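Local coordinates for protein Niban 2 (Homo sapiens, PDB 7CTP) that may suppress apoptosis and promote melanoma cell invasion, and is represented here by its PH domain together with a large helical region, at residues M174-A177 with E178-K181; Q183-L186 with Q187-R191. One frame throughout, in Å; residues are numbered along the deposited sequence.

Contact 1 of 2, residues M174-A177 with E178-K181; sequences MTEA and EQDK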
ATOM      1  N   MET A 174     -24.251  -8.889 -16.339  1.00 41.16           N
ATOM      2  CA  MET A 174     -25.444  -9.634 -16.703  1.00 47.96           C
ATOM      3  C   MET A 174     -25.629 -10.877 -15.843  1.00 39.05           C
ATOM      4  O   MET A 174     -26.766 -11.304 -15.609  1.00 42.08           O
ATOM      5  CB  MET A 174     -25.362 -10.008 -18.176  1.00 50.90           C
ATOM      6  CG  MET A 174     -26.662 -10.401 -18.748  1.00 53.38           C
ATOM      7  SD  MET A 174     -26.830  -9.782 -20.416  1.00 51.47           S
ATOM      8  CE  MET A 174     -25.174  -9.791 -21.010  1.00 58.32           C
ATOM      9  N   THR A 175     -24.535 -11.461 -15.364  1.00 36.20           N
ATOM     10  CA  THR A 175     -24.565 -12.719 -14.637  1.00 41.01           C
ATOM     11  C   THR A 175     -23.736 -12.603 -13.369  1.00 42.19           C
ATOM     12  O   THR A 175     -22.776 -11.824 -13.308  1.00 41.50           O
ATOM     13  CB  THR A 175     -24.014 -13.870 -15.485  1.00 42.72           C
ATOM     14  OG1 THR A 175     -22.622 -13.650 -15.739  1.00 37.39           O
ATOM     15  CG2 THR A 175     -24.748 -13.962 -16.808  1.00 47.57           C
ATOM     16  N   GLU A 176     -24.108 -13.398 -12.360  1.00 33.97           N
ATOM     17  CA  GLU A 176     -23.289 -13.494 -11.154  1.00 45.47           C
ATOM     18  C   GLU A 176     -21.870 -13.935 -11.487  1.00 42.57           C
ATOM     19  O   GLU A 176     -20.920 -13.532 -10.805  1.00 37.91           O
ATOM     20  CB  GLU A 176     -23.930 -14.456 -10.151  1.00 45.67           C
ATOM     21  CG  GLU A 176     -23.206 -14.544  -8.803  1.00 44.19           C
ATOM     22  CD  GLU A 176     -23.828 -15.563  -7.863  1.00 65.24           C
ATOM     23  OE1 GLU A 176     -23.915 -15.276  -6.649  1.00 67.28           O
ATOM     24  OE2 GLU A 176     -24.221 -16.652  -8.334  1.00 66.23           O
ATOM     25  N   ALA A 177     -21.709 -14.749 -12.534  1.00 36.27           N
ATOM     26  CA  ALA A 177     -20.382 -15.199 -12.933  1.00 37.12           C
ATOM     27  C   ALA A 177     -19.522 -14.028 -13.386  1.00 38.63           C
ATOM     28  O   ALA A 177     -18.337 -13.940 -13.039  1.00 36.41           O
ATOM     29  CB  ALA A 177     -20.484 -16.247 -14.037  1.00 39.86           C
ATOM     30  N   GLU A 178     -20.099 -13.119 -14.177  1.00 35.88           N
ATOM     31  CA  GLU A 178     -19.340 -11.963 -14.638  1.00 31.83           C
ATOM     32  C   GLU A 178     -19.026 -11.026 -13.475  1.00 37.80           C
ATOM     33  O   GLU A 178     -17.913 -10.494 -13.384  1.00 35.74           O
ATOM     34  CB  GLU A 178     -20.110 -11.241 -15.745  1.00 31.60           C
ATOM     35  CG  GLU A 178     -20.138 -12.003 -17.075  1.00 42.98           C
ATOM     36  CD  GLU A 178     -20.798 -11.219 -18.200  1.00 59.92           C
ATOM     37  OE1 GLU A 178     -20.792 -11.708 -19.351  1.00 67.81           O
ATOM     38  OE2 GLU A 178     -21.325 -10.118 -17.939  1.00 62.31           O
ATOM     39  N   GLN A 179     -19.994 -10.843 -12.569  1.00 31.36           N
ATOM     40  CA  GLN A 179     -19.796 -10.039 -11.362  1.00 31.84           C
ATOM     41  C   GLN A 179     -18.622 -10.559 -10.539  1.00 36.40           C
ATOM     42  O   GLN A 179     -17.745  -9.787 -10.124  1.00 29.81           O
ATOM     43  CB  GLN A 179     -21.085 -10.041 -10.532  1.00 32.61           C
ATOM     44  CG  GLN A 179     -21.188  -8.961  -9.464  1.00 28.04           C
ATOM     45  CD  GLN A 179     -22.310  -9.227  -8.477  1.00 33.98           C
ATOM     46  OE1 GLN A 179     -22.646 -10.382  -8.197  1.00 37.08           O
ATOM     47  NE2 GLN A 179     -22.897  -8.162  -7.943  1.00 27.57           N
ATOM     48  N   ASP A 180     -18.578 -11.878 -10.315  1.00 28.55           N
ATOM     49  CA  ASP A 180     -17.517 -12.475  -9.507  1.00 31.16           C
ATOM     50  C   ASP A 180     -16.159 -12.300 -10.162  1.00 28.60           C
ATOM     51  O   ASP A 180     -15.156 -12.067  -9.476  1.00 34.38           O
ATOM     52  CB  ASP A 180     -17.791 -13.965  -9.283  1.00 34.34           C
ATOM     53  CG  ASP A 180     -18.945 -14.219  -8.334  1.00 45.36           C
ATOM     54  OD1 ASP A 180     -19.384 -13.274  -7.646  1.00 45.19           O
ATOM     55  OD2 ASP A 180     -19.420 -15.373  -8.285  1.00 45.07           O
ATOM     56  N   LYS A 181     -16.102 -12.433 -11.486  1.00 30.62           N
ATOM     57  CA  LYS A 181     -14.835 -12.289 -12.196  1.00 31.63           C
ATOM     58  C   LYS A 181     -14.342 -10.852 -12.125  1.00 32.64           C
ATOM     59  O   LYS A 181     -13.174 -10.595 -11.816  1.00 29.90           O
ATOM     60  CB  LYS A 181     -14.998 -12.725 -13.653  1.00 34.51           C
ATOM     61  CG  LYS A 181     -13.716 -12.665 -14.476  1.00 35.75           C
ATOM     62  CD  LYS A 181     -12.574 -13.390 -13.790  1.00 43.95           C
ATOM     63  CE  LYS A 181     -11.550 -13.886 -14.808  1.00 60.15           C
ATOM     64  NZ  LYS A 181     -10.934 -15.171 -14.367  1.00 55.47           N
TER
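Thr175 is the N-cap of helix 176-194, the C-terminal helix of the PH domain, its side chain accepting from Glu178 in the first turn. With chi1 at 66°, its OG1 sits between its own backbone N and carbonyl carbon, which turns it toward the first turn of the helix, and takes the amide of Glu178 at 3.0 Å from Glu178 N to Thr175 OG1. The carbonyl of the same residue serves the next amide: Gln179 N reaches Thr175 O at 3.0 Å, a nearly straight bond (168°) in the carbonyl plane. Two oxygens of one residue thus hold the first turn. Glu178 lays its methylene chain obliquely across the hydroxyl, Glu178 CG 3.3 Å from Thr175 OG1, and carries its carboxylate back to Met174, where Glu178 OE2 lies loosely 3.6 Å from Met174 N. An alanine at Thr175 is likely to leave the amide of Glu178 without its side-chain acceptor and the start of the helix less firmly held. Farther round, the carboxylates of Glu176 and Asp180 come near without touching, Glu176 OE1 4.8 Å from Asp180 OD2; the helix N-terminus probably eases their like charges. Gln179, buried, gives NE2 to Pro158 O, while its side chain rests on Phe157 and Leu159 of strand 157-162; Lys181 touches Leu399, in the loop between helices 384-391 and 402-405.

Contact 2 of 2, residues Q183-L186 with Q187-R191; sequences QAVL and QDCIR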
ATOM      1  N   GLN A 183     -15.149  -8.616  -9.967  1.00 26.39           N
ATOM      2  CA  GLN A 183     -14.798  -8.252  -8.598  1.00 27.18           C
ATOM      3  C   GLN A 183     -13.374  -8.670  -8.272  1.00 31.43           C
ATOM      4  O   GLN A 183     -12.628  -7.911  -7.644  1.00 26.05           O
ATOM      5  CB  GLN A 183     -15.763  -8.870  -7.592  1.00 28.76           C
ATOM      6  CG  GLN A 183     -15.396  -8.525  -6.169  1.00 29.60           C
ATOM      7  CD  GLN A 183     -16.425  -8.975  -5.171  1.00 32.85           C
ATOM      8  OE1 GLN A 183     -17.313  -9.766  -5.490  1.00 36.57           O
ATOM      9  NE2 GLN A 183     -16.316  -8.479  -3.952  1.00 41.86           N
ATOM     10  N   ALA A 184     -12.971  -9.866  -8.704  1.00 26.50           N
ATOM     11  CA  ALA A 184     -11.601 -10.313  -8.459  1.00 22.12           C
ATOM     12  C   ALA A 184     -10.599  -9.454  -9.217  1.00 27.23           C
ATOM     13  O   ALA A 184      -9.556  -9.066  -8.672  1.00 26.43           O
ATOM     14  CB  ALA A 184     -11.443 -11.781  -8.851  1.00 26.39           C
ATOM     15  N   VAL A 185     -10.893  -9.166 -10.487  1.00 25.62           N
ATOM     16  CA  VAL A 185      -9.987  -8.375 -11.317  1.00 25.43           C
ATOM     17  C   VAL A 185      -9.856  -6.960 -10.765  1.00 25.54           C
ATOM     18  O   VAL A 185      -8.755  -6.401 -10.699  1.00 25.79           O
ATOM     19  CB  VAL A 185     -10.480  -8.357 -12.777  1.00 27.29           C
ATOM     20  CG1 VAL A 185      -9.739  -7.285 -13.592  1.00 28.13           C
ATOM     21  CG2 VAL A 185     -10.318  -9.741 -13.411  1.00 29.56           C
ATOM     22  N   LEU A 186     -10.984  -6.350 -10.384  1.00 25.26           N
ATOM     23  CA  LEU A 186     -10.915  -4.985  -9.865  1.00 23.86           C
ATOM     24  C   LEU A 186     -10.256  -4.948  -8.494  1.00 21.26           C
ATOM     25  O   LEU A 186      -9.566  -3.970  -8.168  1.00 21.86           O
ATOM     26  CB  LEU A 186     -12.306  -4.352  -9.825  1.00 25.73           C
ATOM     27  CG  LEU A 186     -12.909  -4.127 -11.219  1.00 26.57           C
ATOM     28  CD1 LEU A 186     -14.334  -3.610 -11.109  1.00 32.21           C
ATOM     29  CD2 LEU A 186     -12.034  -3.183 -12.030  1.00 30.35           C
ATOM     30  N   GLN A 187     -10.448  -5.995  -7.675  1.00 21.73           N
ATOM     31  CA  GLN A 187      -9.692  -6.105  -6.429  1.00 23.47           C
ATOM     32  C   GLN A 187      -8.197  -6.132  -6.705  1.00 24.01           C
ATOM     33  O   GLN A 187      -7.415  -5.510  -5.975  1.00 22.57           O
ATOM     34  CB  GLN A 187     -10.078  -7.368  -5.651  1.00 25.89           C
ATOM     35  CG  GLN A 187     -11.341  -7.286  -4.822  1.00 28.33           C
ATOM     36  CD  GLN A 187     -11.719  -8.630  -4.212  1.00 36.80           C
ATOM     37  OE1 GLN A 187     -11.095  -9.658  -4.489  1.00 34.33           O
ATOM     38  NE2 GLN A 187     -12.747  -8.624  -3.382  1.00 32.91           N
ATOM     39  N   ASP A 188      -7.781  -6.870  -7.742  1.00 26.88           N
ATOM     40  CA  ASP A 188      -6.370  -6.890  -8.138  1.00 24.30           C
ATOM     41  C   ASP A 188      -5.899  -5.512  -8.587  1.00 21.44           C
ATOM     42  O   ASP A 188      -4.776  -5.100  -8.270  1.00 22.11           O
ATOM     43  CB  ASP A 188      -6.131  -7.892  -9.274  1.00 23.08           C
ATOM     44  CG  ASP A 188      -6.270  -9.347  -8.845  1.00 34.19           C
ATOM     45  OD1 ASP A 188      -6.531  -9.615  -7.649  1.00 29.58           O
ATOM     46  OD2 ASP A 188      -6.112 -10.233  -9.731  1.00 28.10           O
ATOM     47  N   CYS A 189      -6.734  -4.801  -9.356  1.00 23.40           N
ATOM     48  CA  CYS A 189      -6.414  -3.439  -9.786  1.00 23.45           C
ATOM     49  C   CYS A 189      -6.162  -2.531  -8.590  1.00 23.88           C
ATOM     50  O   CYS A 189      -5.179  -1.778  -8.556  1.00 22.39           O
ATOM     51  CB  CYS A 189      -7.559  -2.865 -10.624  1.00 23.90           C
ATOM     52  SG  CYS A 189      -7.716  -3.556 -12.300  1.00 25.85           S
ATOM     53  N   ILE A 190      -7.075  -2.557  -7.614  1.00 19.89           N
ATOM     54  CA  ILE A 190      -6.950  -1.692  -6.439  1.00 19.71           C
ATOM     55  C   ILE A 190      -5.682  -2.026  -5.668  1.00 23.93           C
ATOM     56  O   ILE A 190      -4.924  -1.134  -5.260  1.00 23.80           O
ATOM     57  CB  ILE A 190      -8.195  -1.821  -5.545  1.00 19.24           C
ATOM     58  CG1 ILE A 190      -9.424  -1.246  -6.253  1.00 19.31           C
ATOM     59  CG2 ILE A 190      -7.936  -1.156  -4.201  1.00 20.26           C
ATOM     60  CD1 ILE A 190     -10.744  -1.648  -5.585  1.00 21.39           C
ATOM     61  N   ARG A 191      -5.440  -3.320  -5.440  1.00 22.38           N
ATOM     62  CA  ARG A 191      -4.256  -3.726  -4.688  1.00 21.00           C
ATOM     63  C   ARG A 191      -2.988  -3.281  -5.397  1.00 22.02           C
ATOM     64  O   ARG A 191      -2.043  -2.795  -4.756  1.00 21.96           O
ATOM     65  CB  ARG A 191      -4.264  -5.245  -4.499  1.00 26.03           C
ATOM     66  CG  ARG A 191      -3.133  -5.813  -3.651  1.00 24.04           C
ATOM     67  CD  ARG A 191      -3.145  -7.355  -3.712  1.00 22.63           C
ATOM     68  NE  ARG A 191      -4.420  -7.916  -3.256  1.00 23.54           N
ATOM     69  CZ  ARG A 191      -5.319  -8.478  -4.054  1.00 22.76           C
ATOM     70  NH1 ARG A 191      -6.453  -8.943  -3.541  1.00 28.36           N
ATOM     71  NH2 ARG A 191      -5.099  -8.561  -5.362  1.00 27.31           N
TER
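Gln183 and Gln187, one helical turn apart, set their side-chain amides at a steep angle, the planes 64° apart. Gln183 runs out fully extended, and Gln187 crosses it so that its NE2 stands 3.6 Å from Gln183 NE2 and 3.8 Å from Gln183 CG, a contact of van der Waals kind. Gln187 CG also packs on the carbonyl that its own backbone uses, 3.2 Å from Gln183 O, while Gln187 N bonds to that oxygen at 2.9 Å. The side of this turn facing the PH-domain sheet is apolar: Cys189 SG lies 4.4 Å from Val185 CG1 and 4.3 Å from Leu186 CD2. Here the C-terminal helix of the PH fold packs against the sheet, Val185 and Cys189 on Val91 of strand 84-91 and Leu186 on Ile123 of strand 122-124. Asp188 meets helix 402-405 instead. A salt bridge joins it to Arg191, whose NH2 meets Asp188 OD1 at 2.9 Å; the oxygen lies in the guanidinium plane, yet the nitrogen comes from above the carboxylate, 39° out of its plane. Gln402 NE2 also binds OD1, and Arg191 makes a cation-pi contact with Tyr405 and gives NE to Gln433 OE1.

How the contacts relate
Contacts 1 and 2 follow each other along helix 176-194 with a single residue between them, their centres about 14 Å apart. Contact 1 holds the capped start, near the surface, its centre about 27 Å from the centre of the chain; contact 2 lies farther along and deeper, about 14 Å from that centre. Both touch the sheet, contact 1 at strand 157-162 and contact 2 at strands 84-91 and 122-124, and Gln179 of the first and Gln183 of the second touch the same loop residue, Thr125. Their polar ties differ: 174-181 has one in the sheet, at Pro158 O, whereas 183-191 is hydrogen-bonded to Gln402, Gln430 and Gln433 of the helical region.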